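Local coordinates for protein SidF, inhibitor of growth family, member 3 (Legionella pneumophila subsp. pneumophila, PDB 4FYE) that acts as a phosphoinositide phosphatase of Legionella pneumophila, probably removing phosphate from phosphatidylinositol phosphates in membranes, at residues F422-A427 with T617-K622; T14-D19 with F201-P206; N77-L82 with Q153-A158; G271-Y276 with I296-V301. The protein carries 1 engineered substitution. One frame throughout, in Å; residues are numbered along the deposited sequence.

Interaction 1: F422-A427 with T617-K622; sequences FRQVGA and TWHHGK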
loop_
_atom_site.group_PDB
_atom_site.type_symbol
_atom_site.label_atom_id
_atom_site.label_comp_id
_atom_site.label_asym_id
_atom_site.label_seq_id
_atom_site.Cartn_x
_atom_site.Cartn_y
_atom_site.Cartn_z
ATOM N N PHE A 422 6.295 -13.834 -14.657
ATOM C CA PHE A 422 7.723 -13.807 -14.810
ATOM C C PHE A 422 8.485 -13.922 -13.513
ATOM O O PHE A 422 9.674 -13.883 -13.548
ATOM C CB PHE A 422 8.185 -12.612 -15.673
ATOM C CG PHE A 422 7.473 -12.517 -17.049
ATOM C CD1 PHE A 422 8.013 -13.136 -18.177
ATOM C CD2 PHE A 422 6.285 -11.768 -17.216
ATOM C CE1 PHE A 422 7.370 -13.050 -19.437
ATOM C CE2 PHE A 422 5.655 -11.662 -18.455
ATOM C CZ PHE A 422 6.181 -12.314 -19.565
ATOM N N ARG A 423 7.809 -14.174 -12.390
ATOM C CA ARG A 423 8.422 -14.047 -11.053
ATOM C C ARG A 423 9.677 -14.913 -10.841
ATOM O O ARG A 423 10.553 -14.568 -10.055
ATOM C CB ARG A 423 7.355 -14.302 -9.923
ATOM C CG ARG A 423 7.132 -15.794 -9.576
ATOM C CD ARG A 423 5.872 -16.087 -8.754
ATOM N NE ARG A 423 4.961 -16.168 -9.827
ATOM C CZ ARG A 423 4.366 -17.232 -10.328
ATOM N NH1 ARG A 423 4.356 -18.480 -9.782
ATOM N NH2 ARG A 423 3.683 -16.935 -11.393
ATOM N N GLN A 424 9.768 -16.048 -11.527
ATOM C CA GLN A 424 10.905 -16.970 -11.314
ATOM C C GLN A 424 10.972 -17.931 -12.449
ATOM O O GLN A 424 10.490 -19.052 -12.385
ATOM C CB GLN A 424 10.840 -17.747 -10.002
ATOM C CG GLN A 424 12.204 -18.445 -9.639
ATOM C CD GLN A 424 13.234 -17.433 -9.093
ATOM O OE1 GLN A 424 12.966 -16.245 -9.086
ATOM N NE2 GLN A 424 14.395 -17.897 -8.648
ATOM N N VAL A 425 11.569 -17.456 -13.508
ATOM C CA VAL A 425 11.671 -18.136 -14.798
ATOM C C VAL A 425 12.749 -19.258 -14.710
ATOM O O VAL A 425 13.650 -19.213 -13.869
ATOM C CB VAL A 425 12.110 -16.956 -15.671
ATOM C CG1 VAL A 425 13.560 -17.030 -16.254
ATOM C CG2 VAL A 425 10.955 -16.388 -16.467
ATOM N N GLY A 426 12.643 -20.295 -15.545
ATOM C CA GLY A 426 13.573 -21.436 -15.483
ATOM C C GLY A 426 15.035 -21.086 -15.822
ATOM O O GLY A 426 15.339 -19.931 -16.171
ATOM N N ALA A 427 15.936 -22.071 -15.721
ATOM C CA ALA A 427 17.331 -21.847 -16.101
ATOM C C ALA A 427 17.332 -21.384 -17.546
ATOM O O ALA A 427 16.646 -21.974 -18.423
ATOM C CB ALA A 427 18.178 -23.126 -15.961
ATOM N N THR A 617 10.826 -22.065 -2.098
ATOM C CA THR A 617 9.479 -22.423 -2.561
ATOM C C THR A 617 8.505 -21.226 -2.756
ATOM O O THR A 617 7.380 -21.386 -3.269
ATOM C CB THR A 617 8.855 -23.470 -1.640
ATOM O OG1 THR A 617 8.873 -22.979 -0.290
ATOM C CG2 THR A 617 9.637 -24.790 -1.742
ATOM N N TRP A 618 8.962 -20.030 -2.423
ATOM C CA TRP A 618 8.087 -18.861 -2.350
ATOM C C TRP A 618 7.494 -18.601 -3.714
ATOM O O TRP A 618 6.410 -18.058 -3.845
ATOM C CB TRP A 618 8.881 -17.663 -1.849
ATOM C CG TRP A 618 9.959 -17.275 -2.830
ATOM C CD1 TRP A 618 11.285 -17.733 -2.874
ATOM C CD2 TRP A 618 9.816 -16.412 -4.011
ATOM N NE1 TRP A 618 11.963 -17.184 -3.948
ATOM C CE2 TRP A 618 11.134 -16.407 -4.689
ATOM C CE3 TRP A 618 8.793 -15.662 -4.539
ATOM C CZ2 TRP A 618 11.367 -15.685 -5.851
ATOM C CZ3 TRP A 618 9.041 -14.934 -5.731
ATOM C CH2 TRP A 618 10.308 -14.936 -6.354
ATOM N N HIS A 619 8.159 -19.062 -4.764
ATOM C CA HIS A 619 7.690 -18.751 -6.120
ATOM C C HIS A 619 6.838 -19.817 -6.761
ATOM O O HIS A 619 6.369 -19.624 -7.898
ATOM C CB HIS A 619 8.892 -18.461 -7.007
ATOM C CG HIS A 619 9.806 -19.649 -7.180
ATOM N ND1 HIS A 619 10.904 -19.862 -6.387
ATOM C CD2 HIS A 619 9.774 -20.694 -8.083
ATOM C CE1 HIS A 619 11.520 -20.976 -6.746
ATOM N NE2 HIS A 619 10.818 -21.509 -7.779
ATOM N N HIS A 620 6.606 -20.952 -6.102
ATOM C CA HIS A 620 5.651 -21.906 -6.689
ATOM C C HIS A 620 4.273 -21.305 -6.638
ATOM O O HIS A 620 3.986 -20.487 -5.763
ATOM C CB HIS A 620 5.667 -23.259 -5.973
ATOM C CG HIS A 620 7.028 -23.906 -5.916
ATOM N ND1 HIS A 620 7.292 -24.984 -5.125
ATOM C CD2 HIS A 620 8.213 -23.624 -6.601
ATOM C CE1 HIS A 620 8.574 -25.375 -5.306
ATOM N NE2 HIS A 620 9.146 -24.541 -6.196
ATOM N N GLY A 621 3.409 -21.707 -7.564
ATOM C CA GLY A 621 2.084 -21.118 -7.751
ATOM C C GLY A 621 1.328 -21.134 -6.463
ATOM O O GLY A 621 0.782 -20.127 -6.040
ATOM N N LYS A 622 1.403 -22.266 -5.784
ATOM C CA LYS A 622 0.625 -22.510 -4.584
ATOM C C LYS A 622 1.077 -21.661 -3.386
ATOM O O LYS A 622 0.383 -21.625 -2.371
ATOM C CB LYS A 622 0.652 -24.012 -4.240
ATOM C CG LYS A 622 1.882 -24.500 -3.471
ATOM C CD LYS A 622 2.005 -26.026 -3.572
ATOM C CE LYS A 622 3.227 -26.621 -2.865
ATOM N NZ LYS A 622 3.543 -27.955 -3.457
#
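Arg423, Gln424 and His619 carry this loop-to-loop contact, with the end of the Trp618 ring filling in beside them. The guanidinium of Arg423 reaches out to the backbone: NH1 donates to the His619 carbonyl, N to O 3.0 Å, with an N-H...O angle of 148°. The bond is a little bent, and NH1 stands tilted from the plane of that carbonyl. Arg423 curls to get there, its chain bending at chi3 (85°), which turns the guanidinium over toward the 617-622 loop; the other terminal nitrogen, NH2, bonds back to the carbonyl of Asn420, so the group is held at both ends.

Next to it Gln424 lies on the imidazole of His619. Its CG sits squarely over one face, 3.6 Å from the ring centroid and 8° off the ring normal, a CH-pi contact, while Gln424 CB also comes to 3.6 Å from His619 CG. Alongside, the Arg423 carbonyl O meets Trp618 CH2 at 3.7 Å; that indole is itself packed against Trp417.

His619 is the third residue of a type I beta turn from Thr617 to His620, closed by His620 N to Thr617 O. The arrangement is thus a surface loop docked on a type I turn, with an arginine donating to the turn's carbonyl and an aliphatic stem covering its imidazole.

Interaction 2: T14-D19 with F201-P206; sequences THLLSD and FIMYIP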
loop_
_atom_site.group_PDB
_atom_site.type_symbol
_atom_site.label_atom_id
_atom_site.label_comp_id
_atom_site.label_asym_id
_atom_site.label_seq_id
_atom_site.Cartn_x
_atom_site.Cartn_y
_atom_site.Cartn_z
ATOM N N THR A 14 -13.444 5.938 14.326
ATOM C CA THR A 14 -14.678 5.807 15.041
ATOM C C THR A 14 -15.717 6.773 14.506
ATOM O O THR A 14 -16.858 6.388 14.275
ATOM C CB THR A 14 -14.473 6.122 16.514
ATOM O OG1 THR A 14 -13.594 5.130 17.079
ATOM C CG2 THR A 14 -15.809 6.114 17.225
ATOM N N HIS A 15 -15.358 8.032 14.305
ATOM C CA HIS A 15 -16.331 8.943 13.690
ATOM C C HIS A 15 -16.774 8.470 12.326
ATOM O O HIS A 15 -17.913 8.589 11.972
ATOM C CB HIS A 15 -15.776 10.344 13.634
ATOM C CG HIS A 15 -15.855 11.056 14.941
ATOM N ND1 HIS A 15 -16.865 11.910 15.242
ATOM C CD2 HIS A 15 -15.053 10.968 16.071
ATOM C CE1 HIS A 15 -16.690 12.372 16.491
ATOM N NE2 HIS A 15 -15.581 11.788 17.001
ATOM N N LEU A 16 -15.850 7.878 11.572
ATOM C CA LEU A 16 -16.096 7.467 10.208
ATOM C C LEU A 16 -17.128 6.378 10.127
ATOM O O LEU A 16 -17.783 6.254 9.129
ATOM C CB LEU A 16 -14.799 6.977 9.551
ATOM C CG LEU A 16 -13.951 8.110 9.009
ATOM C CD1 LEU A 16 -12.509 7.681 8.584
ATOM C CD2 LEU A 16 -14.711 8.749 7.870
ATOM N N LEU A 17 -17.243 5.573 11.166
ATOM C CA LEU A 17 -18.141 4.447 11.154
ATOM C C LEU A 17 -19.489 4.784 11.751
ATOM O O LEU A 17 -20.316 3.921 11.903
ATOM C CB LEU A 17 -17.509 3.271 11.903
ATOM C CG LEU A 17 -16.332 2.772 11.068
ATOM C CD1 LEU A 17 -15.430 1.857 11.880
ATOM C CD2 LEU A 17 -16.839 2.121 9.808
ATOM N N SER A 18 -19.723 6.038 12.098
ATOM C CA SER A 18 -20.965 6.396 12.795
ATOM C C SER A 18 -21.995 6.937 11.788
ATOM O O SER A 18 -21.868 6.701 10.567
ATOM C CB SER A 18 -20.686 7.430 13.907
ATOM O OG SER A 18 -20.228 8.653 13.340
ATOM N N ASP A 19 -22.996 7.668 12.291
ATOM C CA ASP A 19 -24.077 8.113 11.447
ATOM C C ASP A 19 -23.665 9.315 10.650
ATOM O O ASP A 19 -23.523 10.386 11.216
ATOM C CB ASP A 19 -25.344 8.406 12.257
ATOM C CG ASP A 19 -26.487 7.455 11.895
ATOM O OD1 ASP A 19 -26.197 6.332 11.427
ATOM O OD2 ASP A 19 -27.674 7.819 12.059
ATOM N N PHE A 201 -14.584 -4.086 9.439
ATOM C CA PHE A 201 -14.470 -3.056 8.373
ATOM C C PHE A 201 -13.046 -2.998 7.844
ATOM O O PHE A 201 -12.090 -3.404 8.535
ATOM C CB PHE A 201 -14.815 -1.675 8.875
ATOM C CG PHE A 201 -13.973 -1.244 10.020
ATOM C CD1 PHE A 201 -14.377 -1.496 11.314
ATOM C CD2 PHE A 201 -12.785 -0.542 9.808
ATOM C CE1 PHE A 201 -13.576 -1.091 12.403
ATOM C CE2 PHE A 201 -11.979 -0.147 10.866
ATOM C CZ PHE A 201 -12.363 -0.430 12.159
ATOM N N ILE A 202 -12.923 -2.453 6.632
ATOM C CA ILE A 202 -11.665 -2.079 6.057
ATOM C C ILE A 202 -11.860 -0.724 5.385
ATOM O O ILE A 202 -12.839 -0.530 4.670
ATOM C CB ILE A 202 -11.239 -3.042 4.929
ATOM C CG1 ILE A 202 -11.234 -4.488 5.379
ATOM C CG2 ILE A 202 -9.825 -2.663 4.433
ATOM C CD1 ILE A 202 -11.332 -5.418 4.197
ATOM N N MET A 203 -10.898 0.182 5.553
ATOM C CA MET A 203 -10.989 1.453 4.882
ATOM C C MET A 203 -9.654 1.904 4.301
ATOM O O MET A 203 -8.637 1.386 4.668
ATOM C CB MET A 203 -11.548 2.498 5.812
ATOM C CG MET A 203 -10.947 2.497 7.194
ATOM S SD MET A 203 -11.609 3.959 8.079
ATOM C CE MET A 203 -13.135 3.399 8.856
ATOM N N TYR A 204 -9.707 2.775 3.303
ATOM C CA TYR A 204 -8.592 3.372 2.646
ATOM C C TYR A 204 -8.868 4.830 2.874
ATOM O O TYR A 204 -9.959 5.349 2.488
ATOM C CB TYR A 204 -8.528 3.030 1.123
ATOM C CG TYR A 204 -7.976 1.628 0.738
ATOM C CD1 TYR A 204 -7.827 0.620 1.660
ATOM C CD2 TYR A 204 -7.644 1.335 -0.557
ATOM C CE1 TYR A 204 -7.320 -0.628 1.311
ATOM C CE2 TYR A 204 -7.176 0.068 -0.940
ATOM C CZ TYR A 204 -7.002 -0.905 -0.015
ATOM O OH TYR A 204 -6.534 -2.155 -0.411
ATOM N N ILE A 205 -7.939 5.464 3.613
ATOM C CA ILE A 205 -8.001 6.858 3.866
ATOM C C ILE A 205 -6.863 7.450 3.076
ATOM O O ILE A 205 -5.735 7.055 3.227
ATOM C CB ILE A 205 -7.828 7.171 5.335
ATOM C CG1 ILE A 205 -8.889 6.474 6.186
ATOM C CG2 ILE A 205 -7.932 8.686 5.573
ATOM C CD1 ILE A 205 -8.428 6.422 7.652
ATOM N N PRO A 206 -7.167 8.366 2.182
ATOM C CA PRO A 206 -6.114 8.932 1.344
ATOM C C PRO A 206 -5.151 9.711 2.226
ATOM O O PRO A 206 -5.551 10.508 3.067
ATOM C CB PRO A 206 -6.844 9.955 0.503
ATOM C CG PRO A 206 -8.303 9.757 0.740
ATOM C CD PRO A 206 -8.454 9.088 2.060
#
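Leu16, the last residue of helix 9-16, and Leu17 just after it pack on Phe201, Met203 and Ile205 of strand 199-206, a helix-on-sheet contact. The alternating residues of the strand, 201, 203 and 205, point their side chains at the helix end, and the meeting is wholly apolar.

Leu17 makes the tightest approach. Its CD1 methyl stands over one face of the Phe201 ring, 3.6 Å from the centroid and 15° off the normal, shifted toward the rim so that CE1 is nearest at 3.5 Å. This is a CH-pi contact, with leucine and ring crossing at about a right angle.

Met203 serves both leucines. Its chain runs straight at chi2 and then turns at chi3 (89°), which brings Met203 CE in among them, 3.9 Å from Leu17 CG and 4.0 Å from Leu16 CB. The sulfur works separately, with Met203 SD lying 3.9 Å from Leu16 CD1. Leu16 CD1 also comes to 4.4 Å from Ile205 CD1, a looser touch at the edge of the patch.

Leu17 also leans on Ile186 and Val260 of other strands of the sheet, and its carbonyl accepts from Arg188. Tyr204, on the strand's opposite face, bonds Gln654 through its hydroxyl. A short N-terminal helix thereby covers part of one face of the mixed sheet, the helix-on-sheet packing of a mixed alpha-beta domain.

Interaction 3: N77-L82 with Q153-A158; sequences NYIDNL and QQFTQA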
loop_
_atom_site.group_PDB
_atom_site.type_symbol
_atom_site.label_atom_id
_atom_site.label_comp_id
_atom_site.label_asym_id
_atom_site.label_seq_id
_atom_site.Cartn_x
_atom_site.Cartn_y
_atom_site.Cartn_z
ATOM N N ASN A 77 -20.280 4.689 -15.157
ATOM C CA ASN A 77 -19.113 5.295 -14.512
ATOM C C ASN A 77 -18.102 5.833 -15.523
ATOM O O ASN A 77 -17.660 6.967 -15.467
ATOM C CB ASN A 77 -18.407 4.279 -13.615
ATOM C CG ASN A 77 -19.235 3.936 -12.415
ATOM O OD1 ASN A 77 -20.169 4.664 -12.088
ATOM N ND2 ASN A 77 -18.922 2.819 -11.764
ATOM N N TYR A 78 -17.746 4.984 -16.447
ATOM C CA TYR A 78 -16.924 5.387 -17.548
ATOM C C TYR A 78 -17.476 6.535 -18.279
ATOM O O TYR A 78 -16.734 7.436 -18.492
ATOM C CB TYR A 78 -16.717 4.255 -18.540
ATOM C CG TYR A 78 -15.703 4.652 -19.569
ATOM C CD1 TYR A 78 -14.363 4.473 -19.339
ATOM C CD2 TYR A 78 -16.089 5.239 -20.768
ATOM C CE1 TYR A 78 -13.433 4.822 -20.297
ATOM C CE2 TYR A 78 -15.171 5.568 -21.712
ATOM C CZ TYR A 78 -13.844 5.362 -21.444
ATOM O OH TYR A 78 -12.911 5.689 -22.375
ATOM N N ILE A 79 -18.763 6.522 -18.682
ATOM C CA ILE A 79 -19.286 7.659 -19.425
ATOM C C ILE A 79 -19.120 8.975 -18.607
ATOM O O ILE A 79 -18.546 9.946 -19.077
ATOM C CB ILE A 79 -20.766 7.508 -19.795
ATOM C CG1 ILE A 79 -21.126 6.202 -20.536
ATOM C CG2 ILE A 79 -21.267 8.716 -20.531
ATOM C CD1 ILE A 79 -20.579 5.999 -21.893
ATOM N N ASP A 80 -19.595 8.982 -17.371
ATOM C CA ASP A 80 -19.743 10.186 -16.581
ATOM C C ASP A 80 -18.396 10.729 -16.214
ATOM O O ASP A 80 -18.209 11.952 -16.211
ATOM C CB ASP A 80 -20.511 9.902 -15.264
ATOM C CG ASP A 80 -21.998 9.586 -15.489
ATOM O OD1 ASP A 80 -22.552 9.873 -16.586
ATOM O OD2 ASP A 80 -22.631 9.025 -14.560
ATOM N N ASN A 81 -17.478 9.823 -15.871
ATOM C CA ASN A 81 -16.168 10.235 -15.380
ATOM C C ASN A 81 -15.329 10.808 -16.541
ATOM O O ASN A 81 -14.660 11.779 -16.368
ATOM C CB ASN A 81 -15.449 9.131 -14.597
ATOM C CG ASN A 81 -16.112 8.821 -13.222
ATOM O OD1 ASN A 81 -16.693 9.679 -12.589
ATOM N ND2 ASN A 81 -16.002 7.590 -12.773
ATOM N N LEU A 82 -15.448 10.253 -17.736
ATOM C CA LEU A 82 -14.791 10.822 -18.892
ATOM C C LEU A 82 -15.483 12.164 -19.257
ATOM O O LEU A 82 -14.805 13.172 -19.597
ATOM C CB LEU A 82 -14.856 9.824 -20.062
ATOM C CG LEU A 82 -13.992 9.944 -21.327
ATOM C CD1 LEU A 82 -14.724 9.497 -22.610
ATOM C CD2 LEU A 82 -13.488 11.348 -21.514
ATOM N N GLN A 153 -15.605 2.525 -26.926
ATOM C CA GLN A 153 -14.611 3.030 -27.866
ATOM C C GLN A 153 -15.243 4.030 -28.785
ATOM O O GLN A 153 -14.685 5.116 -28.990
ATOM C CB GLN A 153 -13.925 1.925 -28.668
ATOM C CG GLN A 153 -12.905 1.255 -27.769
ATOM C CD GLN A 153 -12.661 -0.219 -28.083
ATOM O OE1 GLN A 153 -13.296 -0.811 -28.975
ATOM N NE2 GLN A 153 -11.716 -0.817 -27.356
ATOM N N GLN A 154 -16.414 3.718 -29.334
ATOM C CA GLN A 154 -17.085 4.728 -30.180
ATOM C C GLN A 154 -17.403 6.011 -29.372
ATOM O O GLN A 154 -17.194 7.155 -29.847
ATOM C CB GLN A 154 -18.295 4.128 -30.823
ATOM C CG GLN A 154 -17.969 3.036 -31.847
ATOM C CD GLN A 154 -19.225 2.262 -32.165
ATOM O OE1 GLN A 154 -20.168 2.328 -31.398
ATOM N NE2 GLN A 154 -19.272 1.558 -33.302
ATOM N N PHE A 155 -17.811 5.845 -28.111
ATOM C CA PHE A 155 -18.168 7.042 -27.350
ATOM C C PHE A 155 -16.955 7.935 -27.124
ATOM O O PHE A 155 -17.022 9.132 -27.335
ATOM C CB PHE A 155 -18.858 6.709 -26.014
ATOM C CG PHE A 155 -18.923 7.877 -25.035
ATOM C CD1 PHE A 155 -19.696 9.019 -25.308
ATOM C CD2 PHE A 155 -18.190 7.850 -23.864
ATOM C CE1 PHE A 155 -19.748 10.080 -24.399
ATOM C CE2 PHE A 155 -18.234 8.889 -22.950
ATOM C CZ PHE A 155 -19.010 10.007 -23.203
ATOM N N THR A 156 -15.863 7.341 -26.657
ATOM C CA THR A 156 -14.645 8.098 -26.422
ATOM C C THR A 156 -14.069 8.736 -27.712
ATOM O O THR A 156 -13.638 9.863 -27.696
ATOM C CB THR A 156 -13.570 7.316 -25.569
ATOM O OG1 THR A 156 -12.521 6.812 -26.384
ATOM C CG2 THR A 156 -14.133 6.185 -24.807
ATOM N N GLN A 157 -14.094 8.044 -28.836
ATOM C CA GLN A 157 -13.625 8.651 -30.088
ATOM C C GLN A 157 -14.402 9.945 -30.400
ATOM O O GLN A 157 -13.860 10.921 -31.005
ATOM C CB GLN A 157 -13.720 7.613 -31.207
ATOM C CG GLN A 157 -13.402 8.138 -32.600
ATOM C CD GLN A 157 -14.157 7.393 -33.707
ATOM O OE1 GLN A 157 -15.094 6.590 -33.444
ATOM N NE2 GLN A 157 -13.751 7.637 -34.948
ATOM N N ALA A 158 -15.660 9.961 -29.958
ATOM C CA ALA A 158 -16.606 11.014 -30.317
ATOM C C ALA A 158 -16.500 12.148 -29.355
ATOM O O ALA A 158 -16.819 13.273 -29.682
ATOM C CB ALA A 158 -18.036 10.502 -30.318
#
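Helices 71-92 and 136-163 run side by side here, their short axes 11.2 Å apart and only 8° from parallel, with Ile79 and Phe155 meeting at a CA separation of 8.0 Å. Phe155 fills the gap between them. Its CG lies anti to the backbone N (chi1 165°), which sends the ring across to the other helix. Ile79 CD1 sits over one face of that ring, 4.0 Å from the centroid, a slanted CH-pi contact, and Ile79 CG2 reaches Phe155 CZ at 3.7 Å. This is helical-bundle packing: helix 98-119 completes the set, Ala109 touching both Ile79 and Phe155 and Phe112 meeting the Phe155 ring. Leu82 comes in from the opposite direction to Phe155, placing CD1 3.6 Å from Phe155 CE2 and 3.9 Å from Thr156 CB. Tyr78 adds its ring edge, with CE2 4.4 Å from Phe155 CD2. On another side of helix 71-92, Asp80 forms a salt bridge with Lys113 of helix 98-119.

Interaction 4: G271-Y276 with I296-V301; sequences GARMPY and INQEEV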
loop_
_atom_site.group_PDB
_atom_site.type_symbol
_atom_site.label_atom_id
_atom_site.label_comp_id
_atom_site.label_asym_id
_atom_site.label_seq_id
_atom_site.Cartn_x
_atom_site.Cartn_y
_atom_site.Cartn_z
ATOM N N GLY A 271 2.589 4.057 -4.949
ATOM C CA GLY A 271 2.797 3.339 -6.183
ATOM C C GLY A 271 4.197 3.762 -6.521
ATOM O O GLY A 271 4.919 4.173 -5.628
ATOM N N ALA A 272 4.626 3.628 -7.761
ATOM C CA ALA A 272 6.006 3.952 -8.038
ATOM C C ALA A 272 6.257 5.376 -7.567
ATOM O O ALA A 272 5.448 6.277 -7.776
ATOM C CB ALA A 272 6.295 3.818 -9.517
ATOM N N ARG A 273 7.394 5.552 -6.910
ATOM C CA ARG A 273 7.773 6.808 -6.294
ATOM C C ARG A 273 8.386 7.641 -7.369
ATOM O O ARG A 273 8.828 8.756 -7.141
ATOM C CB ARG A 273 8.831 6.571 -5.234
ATOM C CG ARG A 273 8.286 6.233 -3.870
ATOM C CD ARG A 273 9.238 5.317 -3.145
ATOM N NE ARG A 273 8.539 4.161 -2.631
ATOM C CZ ARG A 273 8.554 3.795 -1.363
ATOM N NH1 ARG A 273 9.240 4.497 -0.484
ATOM N NH2 ARG A 273 7.883 2.730 -0.977
ATOM N N MET A 274 8.459 7.059 -8.549
ATOM C CA MET A 274 9.154 7.668 -9.598
ATOM C C MET A 274 8.231 7.794 -10.727
ATOM O O MET A 274 7.401 6.932 -10.938
ATOM C CB MET A 274 10.303 6.809 -9.968
ATOM C CG MET A 274 9.894 5.410 -10.242
ATOM S SD MET A 274 11.176 4.870 -11.378
ATOM C CE MET A 274 12.295 4.304 -10.108
ATOM N N PRO A 275 8.365 8.892 -11.467
ATOM C CA PRO A 275 7.509 9.052 -12.620
ATOM C C PRO A 275 7.995 8.147 -13.766
ATOM O O PRO A 275 8.817 8.525 -14.611
ATOM C CB PRO A 275 7.624 10.548 -12.938
ATOM C CG PRO A 275 8.775 11.080 -12.117
ATOM C CD PRO A 275 9.397 9.942 -11.373
ATOM N N TYR A 276 7.487 6.933 -13.730
ATOM C CA TYR A 276 7.639 5.912 -14.762
ATOM C C TYR A 276 7.613 6.362 -16.241
ATOM O O TYR A 276 8.529 6.049 -17.000
ATOM C CB TYR A 276 6.546 4.843 -14.553
ATOM C CG TYR A 276 5.105 5.335 -14.241
ATOM C CD1 TYR A 276 4.747 6.709 -14.235
ATOM C CD2 TYR A 276 4.098 4.407 -13.975
ATOM C CE1 TYR A 276 3.444 7.116 -13.951
ATOM C CE2 TYR A 276 2.800 4.800 -13.692
ATOM C CZ TYR A 276 2.476 6.142 -13.683
ATOM O OH TYR A 276 1.177 6.474 -13.403
ATOM N N ILE A 296 13.385 12.911 -3.846
ATOM C CA ILE A 296 12.410 13.890 -3.462
ATOM C C ILE A 296 11.099 13.237 -2.899
ATOM O O ILE A 296 10.696 13.499 -1.732
ATOM C CB ILE A 296 12.206 14.853 -4.638
ATOM C CG1 ILE A 296 13.412 15.820 -4.691
ATOM C CG2 ILE A 296 10.890 15.590 -4.508
ATOM C CD1 ILE A 296 13.540 16.616 -5.978
ATOM N N ASN A 297 10.468 12.369 -3.686
ATOM C CA ASN A 297 9.344 11.586 -3.206
ATOM C C ASN A 297 9.668 10.695 -2.030
ATOM O O ASN A 297 8.827 10.553 -1.141
ATOM C CB ASN A 297 8.836 10.749 -4.317
ATOM C CG ASN A 297 8.202 11.569 -5.390
ATOM O OD1 ASN A 297 7.954 12.792 -5.230
ATOM N ND2 ASN A 297 7.901 10.904 -6.505
ATOM N N GLN A 298 10.877 10.114 -1.979
ATOM C CA GLN A 298 11.280 9.429 -0.751
ATOM C C GLN A 298 11.179 10.350 0.496
ATOM O O GLN A 298 10.750 9.893 1.544
ATOM C CB GLN A 298 12.687 8.853 -0.830
ATOM C CG GLN A 298 12.940 7.898 0.330
ATOM C CD GLN A 298 11.907 6.785 0.417
ATOM O OE1 GLN A 298 11.444 6.296 -0.607
ATOM N NE2 GLN A 298 11.592 6.337 1.641
ATOM N N GLU A 299 11.556 11.626 0.410
ATOM C CA GLU A 299 11.362 12.450 1.584
ATOM C C GLU A 299 9.895 12.667 1.954
ATOM O O GLU A 299 9.555 12.597 3.144
ATOM C CB GLU A 299 12.305 13.682 1.730
ATOM C CG GLU A 299 12.108 14.860 0.776
ATOM C CD GLU A 299 12.852 16.146 1.208
ATOM O OE1 GLU A 299 12.372 17.248 0.877
ATOM O OE2 GLU A 299 13.913 16.113 1.862
ATOM N N GLU A 300 9.007 12.747 0.968
ATOM C CA GLU A 300 7.583 12.860 1.255
ATOM C C GLU A 300 7.104 11.639 1.998
ATOM O O GLU A 300 6.373 11.731 2.972
ATOM C CB GLU A 300 6.776 13.074 -0.010
ATOM C CG GLU A 300 5.268 13.361 0.195
ATOM C CD GLU A 300 4.390 13.091 -1.053
ATOM O OE1 GLU A 300 3.152 12.875 -0.898
ATOM O OE2 GLU A 300 4.903 13.057 -2.204
ATOM N N VAL A 301 7.553 10.476 1.559
ATOM C CA VAL A 301 7.263 9.251 2.281
ATOM C C VAL A 301 7.714 9.323 3.750
ATOM O O VAL A 301 7.052 8.752 4.604
ATOM C CB VAL A 301 7.904 8.014 1.566
ATOM C CG1 VAL A 301 7.932 6.732 2.439
ATOM C CG2 VAL A 301 7.208 7.792 0.261
#
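The firm bond between Arg273 and helix 284-311 runs from the guanidinium: Arg273 NH1 donates to Gln298 OE1, N to O 2.8 Å, at an N-H...O angle of 145°. It approaches in the carbonyl plane, on a lone pair, and the guanidinium and amide are nearly coplanar, 10° apart. Gln298 bends at chi2 (55°), bringing its amide back to the arginine. Glu356 then closes the pattern, one oxygen forming a salt bridge with Arg273 NH2 and the other accepting from Gln298 NE2. Tyr358 adds a cation-pi contact. A second bond is modelled from Asn297 ND2 to the Arg273 carbonyl O, but its length is implausibly short and therefore doubtful. Asn297 OD1 accepts in turn from Gly242 N. Outward from these bonds, both Val301 methyls, CG1 and CG2, lie 3.9 Å from Arg273 NH1. The charge of the buried guanidinium is thus probably largely balanced by Glu356, which also fixes the Gln298 amide that meets it.

Interactions 2 and 4 are the nearest pair, about 9 Å between nearest atoms but not touching. Interaction 4 reaches the loop after strand 641-645 directly, Ala272 bonding through its backbone to Lys647. Strand 199-206 reaches the following helix, 652-668, through Tyr204 and Gln654, from the face turned away from interaction 2. The SKSNNDR sequence leading from that loop into the helix is consistent with a CX5R phosphate-binding loop, probably with the engineered serine standing for its cysteine. The others stand apart: interaction 3 is centred 32 Å from interaction 2, in an outlying helical region inserted between residues 14-19 and 201-206, while interaction 1 lies across the chain's centre from interaction 2, 38 Å between centres.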